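Local atomic coordinates of inorganic pyrophosphatase (Coxiella burnetii, PDB entry 3TR4), a protein that probably catalyses the magnesium-dependent hydrolysis of inorganic pyrophosphate to two phosphate ions, working as a homohexamer. Residues Ile14-Val19 / Val110-Ala115; Lys106-Pro111 / Leu131-Ile136. One frame throughout, in Å; residues are numbered along the deposited sequence.

Contact 1 of 2, residues Ile14-Val19 / Val110-Ala115; sequences IDDFNV and VPVVKA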
loop_
_atom_site.group_PDB
_atom_site.type_symbol
_atom_site.label_atom_id
_atom_site.label_comp_id
_atom_site.label_asym_id
_atom_site.label_seq_id
_atom_site.Cartn_x
_atom_site.Cartn_y
_atom_site.Cartn_z
ATOM N N ILE B 14 29.754 9.338 -16.710
ATOM C CA ILE B 14 29.579 8.270 -15.728
ATOM C C ILE B 14 29.221 8.789 -14.333
ATOM O O ILE B 14 28.693 8.045 -13.504
ATOM C CB ILE B 14 30.837 7.375 -15.648
ATOM C CG1 ILE B 14 30.492 6.010 -15.048
ATOM C CG2 ILE B 14 31.944 8.075 -14.871
ATOM C CD1 ILE B 14 29.462 5.228 -15.854
ATOM N N ASP B 15 29.502 10.066 -14.080
ATOM C CA ASP B 15 29.196 10.680 -12.789
ATOM C C ASP B 15 27.907 11.490 -12.828
ATOM O O ASP B 15 27.511 12.089 -11.830
ATOM C CB ASP B 15 30.341 11.584 -12.333
ATOM C CG ASP B 15 31.537 10.803 -11.836
ATOM O OD1 ASP B 15 32.577 10.804 -12.526
ATOM O OD2 ASP B 15 31.435 10.185 -10.754
ATOM N N ASP B 16 27.256 11.512 -13.984
ATOM C CA ASP B 16 26.033 12.281 -14.143
ATOM C C ASP B 16 25.339 11.918 -15.444
ATOM O O ASP B 16 25.449 12.639 -16.438
ATOM C CB ASP B 16 26.336 13.780 -14.110
ATOM C CG ASP B 16 25.103 14.629 -14.338
ATOM O OD1 ASP B 16 23.978 14.102 -14.193
ATOM O OD2 ASP B 16 25.258 15.824 -14.663
ATOM N N PHE B 17 24.628 10.797 -15.436
ATOM C CA PHE B 17 23.913 10.369 -16.628
ATOM C C PHE B 17 22.429 10.142 -16.358
ATOM O O PHE B 17 21.995 10.094 -15.207
ATOM C CB PHE B 17 24.581 9.145 -17.275
ATOM C CG PHE B 17 24.622 7.916 -16.402
ATOM C CD1 PHE B 17 25.656 7.721 -15.497
ATOM C CD2 PHE B 17 23.651 6.932 -16.521
ATOM C CE1 PHE B 17 25.705 6.581 -14.711
ATOM C CE2 PHE B 17 23.697 5.788 -15.741
ATOM C CZ PHE B 17 24.723 5.612 -14.835
ATOM N N ASN B 18 21.654 10.025 -17.430
ATOM C CA ASN B 18 20.207 9.890 -17.315
ATOM C C ASN B 18 19.746 8.444 -17.236
ATOM O O ASN B 18 20.291 7.564 -17.900
ATOM C CB ASN B 18 19.517 10.592 -18.484
ATOM C CG ASN B 18 19.690 12.098 -18.440
ATOM O OD1 ASN B 18 19.820 12.685 -17.366
ATOM N ND2 ASN B 18 19.687 12.731 -19.608
ATOM N N VAL B 19 18.731 8.205 -16.416
ATOM C CA VAL B 19 18.117 6.891 -16.340
ATOM C C VAL B 19 16.607 7.044 -16.331
ATOM O O VAL B 19 16.059 7.868 -15.596
ATOM C CB VAL B 19 18.565 6.124 -15.081
ATOM C CG1 VAL B 19 17.713 4.882 -14.883
ATOM C CG2 VAL B 19 20.042 5.750 -15.189
ATOM N N VAL B 110 23.726 5.436 -8.012
ATOM C CA VAL B 110 22.993 6.151 -6.970
ATOM C C VAL B 110 22.650 7.534 -7.517
ATOM O O VAL B 110 23.248 7.972 -8.498
ATOM C CB VAL B 110 23.828 6.304 -5.683
ATOM C CG1 VAL B 110 23.920 4.975 -4.938
ATOM C CG2 VAL B 110 25.212 6.838 -6.010
ATOM N N PRO B 111 21.687 8.235 -6.894
ATOM C CA PRO B 111 21.354 9.563 -7.424
ATOM C C PRO B 111 22.549 10.502 -7.301
ATOM O O PRO B 111 23.404 10.280 -6.438
ATOM C CB PRO B 111 20.222 10.035 -6.502
ATOM C CG PRO B 111 19.672 8.783 -5.884
ATOM C CD PRO B 111 20.859 7.881 -5.728
ATOM N N VAL B 112 22.623 11.521 -8.152
ATOM C CA VAL B 112 23.659 12.538 -7.998
ATOM C C VAL B 112 23.512 13.175 -6.619
ATOM O O VAL B 112 22.433 13.147 -6.028
ATOM C CB VAL B 112 23.591 13.623 -9.094
ATOM C CG1 VAL B 112 23.913 13.022 -10.464
ATOM C CG2 VAL B 112 22.230 14.298 -9.104
ATOM N N VAL B 113 24.598 13.738 -6.101
ATOM C CA VAL B 113 24.588 14.298 -4.748
ATOM C C VAL B 113 23.489 15.343 -4.554
ATOM O O VAL B 113 22.807 15.356 -3.529
ATOM C CB VAL B 113 25.953 14.904 -4.377
ATOM C CG1 VAL B 113 25.878 15.580 -3.019
ATOM C CG2 VAL B 113 27.031 13.822 -4.389
ATOM N N LYS B 114 23.324 16.215 -5.544
ATOM C CA LYS B 114 22.279 17.234 -5.514
ATOM C C LYS B 114 20.906 16.655 -5.191
ATOM O O LYS B 114 20.115 17.270 -4.473
ATOM C CB LYS B 114 22.217 17.961 -6.859
ATOM C CG LYS B 114 20.929 18.741 -7.085
ATOM C CD LYS B 114 20.839 19.255 -8.514
ATOM C CE LYS B 114 22.050 20.107 -8.870
ATOM N NZ LYS B 114 22.001 20.599 -10.276
ATOM N N ALA B 115 20.622 15.474 -5.734
ATOM C CA ALA B 115 19.313 14.850 -5.568
ATOM C C ALA B 115 19.234 14.005 -4.300
ATOM O O ALA B 115 18.156 13.824 -3.733
ATOM C CB ALA B 115 18.966 14.014 -6.792
#
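Val112 meets the start of strand 16-23 through one methyl group. Its CG1 lies 3.9 Å from Asp16 OD1 and 4.0 Å from the backbone oxygen Asp15 O, so a single apolar carbon rests against two oxygens on consecutive residues. Both are loose van der Waals approaches, and no hydrogen bond joins the two segments. The CB of Val112 points toward residues 14-19, and its chi1 of -66° sets CG1 opposite its own carbonyl carbon, which carries this branch to the strand. Asp16 answers from an angle: the two side chains meet at a slant, and the carboxylate reaches the methyl with OD1 although its CB does not aim at Val112. The extended chi1 of 177°, with CG anti to the backbone N, swings the carboxylate out to that position.

Soluble family I pyrophosphatases are built on an OB-fold-like beta barrel; in this chain strands 16-23 and 106-111 are joined through the long strand 86-99, antiparallel to both, and the contact forms where the chain leaves strand 106-111. The nearest backbone pair, Asp16 and Val112, has CA atoms 6.6 Å apart, consistent with side-chain packing rather than a strand ladder. Beyond Val112 the chain turns, and Ala115 N donates to Val112 O at 3.0 Å.

Asp16 OD2 forms a salt bridge with Arg88 of strand 86-99, and OD1 is also hydrogen-bonded outside the two segments, while Asp15 OD2 pairs with Lys160 at the start of helix 160-175. Ala115 makes backbone hydrogen bonds to a second subunit.

Contact 2 of 2, residues Lys106-Pro111 / Leu131-Ile136; sequences KVLAVP and LLLDAI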
loop_
_atom_site.group_PDB
_atom_site.type_symbol
_atom_site.label_atom_id
_atom_site.label_comp_id
_atom_site.label_asym_id
_atom_site.label_seq_id
_atom_site.Cartn_x
_atom_site.Cartn_y
_atom_site.Cartn_z
ATOM N N LYS B 106 24.824 -4.973 -15.906
ATOM C CA LYS B 106 24.016 -3.867 -15.429
ATOM C C LYS B 106 24.836 -2.929 -14.547
ATOM O O LYS B 106 25.470 -3.356 -13.580
ATOM C CB LYS B 106 22.800 -4.403 -14.676
ATOM C CG LYS B 106 21.860 -5.224 -15.563
ATOM C CD LYS B 106 20.960 -6.135 -14.755
ATOM C CE LYS B 106 19.938 -6.827 -15.649
ATOM N NZ LYS B 106 20.544 -7.383 -16.889
ATOM N N VAL B 107 24.829 -1.649 -14.897
ATOM C CA VAL B 107 25.512 -0.640 -14.099
ATOM C C VAL B 107 24.771 -0.424 -12.785
ATOM O O VAL B 107 23.544 -0.376 -12.756
ATOM C CB VAL B 107 25.623 0.695 -14.862
ATOM C CG1 VAL B 107 26.069 1.811 -13.931
ATOM C CG2 VAL B 107 26.586 0.555 -16.032
ATOM N N LEU B 108 25.521 -0.321 -11.692
ATOM C CA LEU B 108 24.940 0.029 -10.402
ATOM C C LEU B 108 25.181 1.511 -10.135
ATOM O O LEU B 108 26.310 1.994 -10.256
ATOM C CB LEU B 108 25.555 -0.815 -9.282
ATOM C CG LEU B 108 24.947 -0.608 -7.891
ATOM C CD1 LEU B 108 23.500 -1.072 -7.868
ATOM C CD2 LEU B 108 25.757 -1.328 -6.825
ATOM N N ALA B 109 24.125 2.233 -9.776
ATOM C CA ALA B 109 24.226 3.677 -9.592
ATOM C C ALA B 109 23.456 4.183 -8.377
ATOM O O ALA B 109 22.648 3.460 -7.790
ATOM C CB ALA B 109 23.761 4.402 -10.852
ATOM N N VAL B 110 23.726 5.436 -8.012
ATOM C CA VAL B 110 22.993 6.151 -6.970
ATOM C C VAL B 110 22.650 7.534 -7.517
ATOM O O VAL B 110 23.248 7.972 -8.498
ATOM C CB VAL B 110 23.828 6.304 -5.683
ATOM C CG1 VAL B 110 23.920 4.975 -4.938
ATOM C CG2 VAL B 110 25.212 6.838 -6.010
ATOM N N PRO B 111 21.687 8.235 -6.894
ATOM C CA PRO B 111 21.354 9.563 -7.424
ATOM C C PRO B 111 22.549 10.502 -7.301
ATOM O O PRO B 111 23.404 10.280 -6.438
ATOM C CB PRO B 111 20.222 10.035 -6.502
ATOM C CG PRO B 111 19.672 8.783 -5.884
ATOM C CD PRO B 111 20.859 7.881 -5.728
ATOM N N LEU B 131 26.027 -7.370 2.041
ATOM C CA LEU B 131 24.779 -8.108 2.173
ATOM C C LEU B 131 23.773 -7.666 1.109
ATOM O O LEU B 131 23.023 -8.483 0.575
ATOM C CB LEU B 131 24.195 -7.945 3.576
ATOM C CG LEU B 131 22.996 -8.838 3.905
ATOM C CD1 LEU B 131 23.303 -10.297 3.588
ATOM C CD2 LEU B 131 22.589 -8.677 5.360
ATOM N N LEU B 132 23.765 -6.374 0.798
ATOM C CA LEU B 132 22.864 -5.847 -0.220
ATOM C C LEU B 132 23.297 -6.290 -1.613
ATOM O O LEU B 132 22.466 -6.670 -2.441
ATOM C CB LEU B 132 22.797 -4.322 -0.150
ATOM C CG LEU B 132 21.903 -3.658 -1.199
ATOM C CD1 LEU B 132 20.523 -4.306 -1.216
ATOM C CD2 LEU B 132 21.795 -2.163 -0.946
ATOM N N LEU B 133 24.602 -6.229 -1.867
ATOM C CA LEU B 133 25.155 -6.681 -3.137
ATOM C C LEU B 133 24.880 -8.168 -3.336
ATOM O O LEU B 133 24.606 -8.615 -4.451
ATOM C CB LEU B 133 26.662 -6.408 -3.206
ATOM C CG LEU B 133 27.117 -4.948 -3.127
ATOM C CD1 LEU B 133 28.631 -4.850 -3.235
ATOM C CD2 LEU B 133 26.448 -4.116 -4.210
ATOM N N ASP B 134 24.958 -8.933 -2.253
ATOM C CA ASP B 134 24.669 -10.362 -2.320
ATOM C C ASP B 134 23.197 -10.600 -2.639
ATOM O O ASP B 134 22.858 -11.477 -3.433
ATOM C CB ASP B 134 25.055 -11.068 -1.021
ATOM C CG ASP B 134 26.558 -11.192 -0.850
ATOM O OD1 ASP B 134 27.292 -10.995 -1.842
ATOM O OD2 ASP B 134 27.006 -11.495 0.275
ATOM N N ALA B 135 22.328 -9.811 -2.016
ATOM C CA ALA B 135 20.897 -9.888 -2.283
ATOM C C ALA B 135 20.593 -9.548 -3.739
ATOM O O ALA B 135 19.748 -10.181 -4.369
ATOM C CB ALA B 135 20.133 -8.958 -1.349
ATOM N N ILE B 136 21.284 -8.544 -4.270
ATOM C CA ILE B 136 21.075 -8.128 -5.650
ATOM C C ILE B 136 21.535 -9.203 -6.629
ATOM O O ILE B 136 20.809 -9.545 -7.563
ATOM C CB ILE B 136 21.787 -6.800 -5.961
ATOM C CG1 ILE B 136 21.145 -5.663 -5.162
ATOM C CG2 ILE B 136 21.731 -6.504 -7.460
ATOM C CD1 ILE B 136 21.886 -4.351 -5.258
#
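Leu108 projects from strand 106-111 onto helix 130-142, touching Leu133 and Ile136, two residues three positions apart on the helix. This is a strand-to-helix packing contact on the OB-fold-like barrel of a family I pyrophosphatase, in which the helix covers the sheet-borne side chain of Leu108. The CA atoms of Leu108 and Leu133, the nearest pair, are 9.9 Å apart, so the two backbones are bridged entirely by side chains.

The two methyls of Leu108 have separate partners on the helix. Leu108 CD2 lies 3.9 Å from Leu133 CD2, a methyl-to-methyl contact, and the side chains are inclined to each other. The conformations differ: Leu108 has CG anti to its backbone N (chi1 -176°), extending a side chain whose CB already points at the helix. Leu133 starts from a CB not aimed at the strand; with chi1 at -62° CG stands opposite the carbonyl carbon, and the branch brings CD2 round to Leu108.

Ile136 points its CB toward the strand and extends along CG1 to CD1. Its reach is looser than that of Leu133, yet the two bury similar areas against the strand. Trp157 of strand 152-159 touches all three side chains, and Leu74 of strand 72-75 packs on both Leu108 and Ile136; the apolar cluster is buried at these two residues, while Leu133 is partly exposed. At the beginning of the strand Lys106 NZ forms a salt bridge with Asp104 and a hydrogen bond with Asp72, two of the manganese ligands, which ties this strand to the metal site. On the helix, Leu131 and Ala135 pack on Pro48 of a third subunit. The second methyl of Leu108, CD1, ends 4.5 Å from Ile136 CD1.

Both contacts draw on strand 106-111 and share Val110 and Pro111, but they use different parts of it: contact 1 forms just past its end, contact 2 at its middle. Their centres are 15 Å apart. Contact 2 is nearer the centre of the chain and wholly apolar, joining sheet to helix; contact 1 is partly buried and sets a methyl against oxygens of two acidic residues whose ionic partners lie outside both its segments. The areas are alike, 76 and 85 Å², so chemistry rather than size separates them. The segments, though not the contacting residues, also touch: Phe17 CZ lies 4.1 Å from Val107 CG1 and 4.3 Å from Ala109 CB.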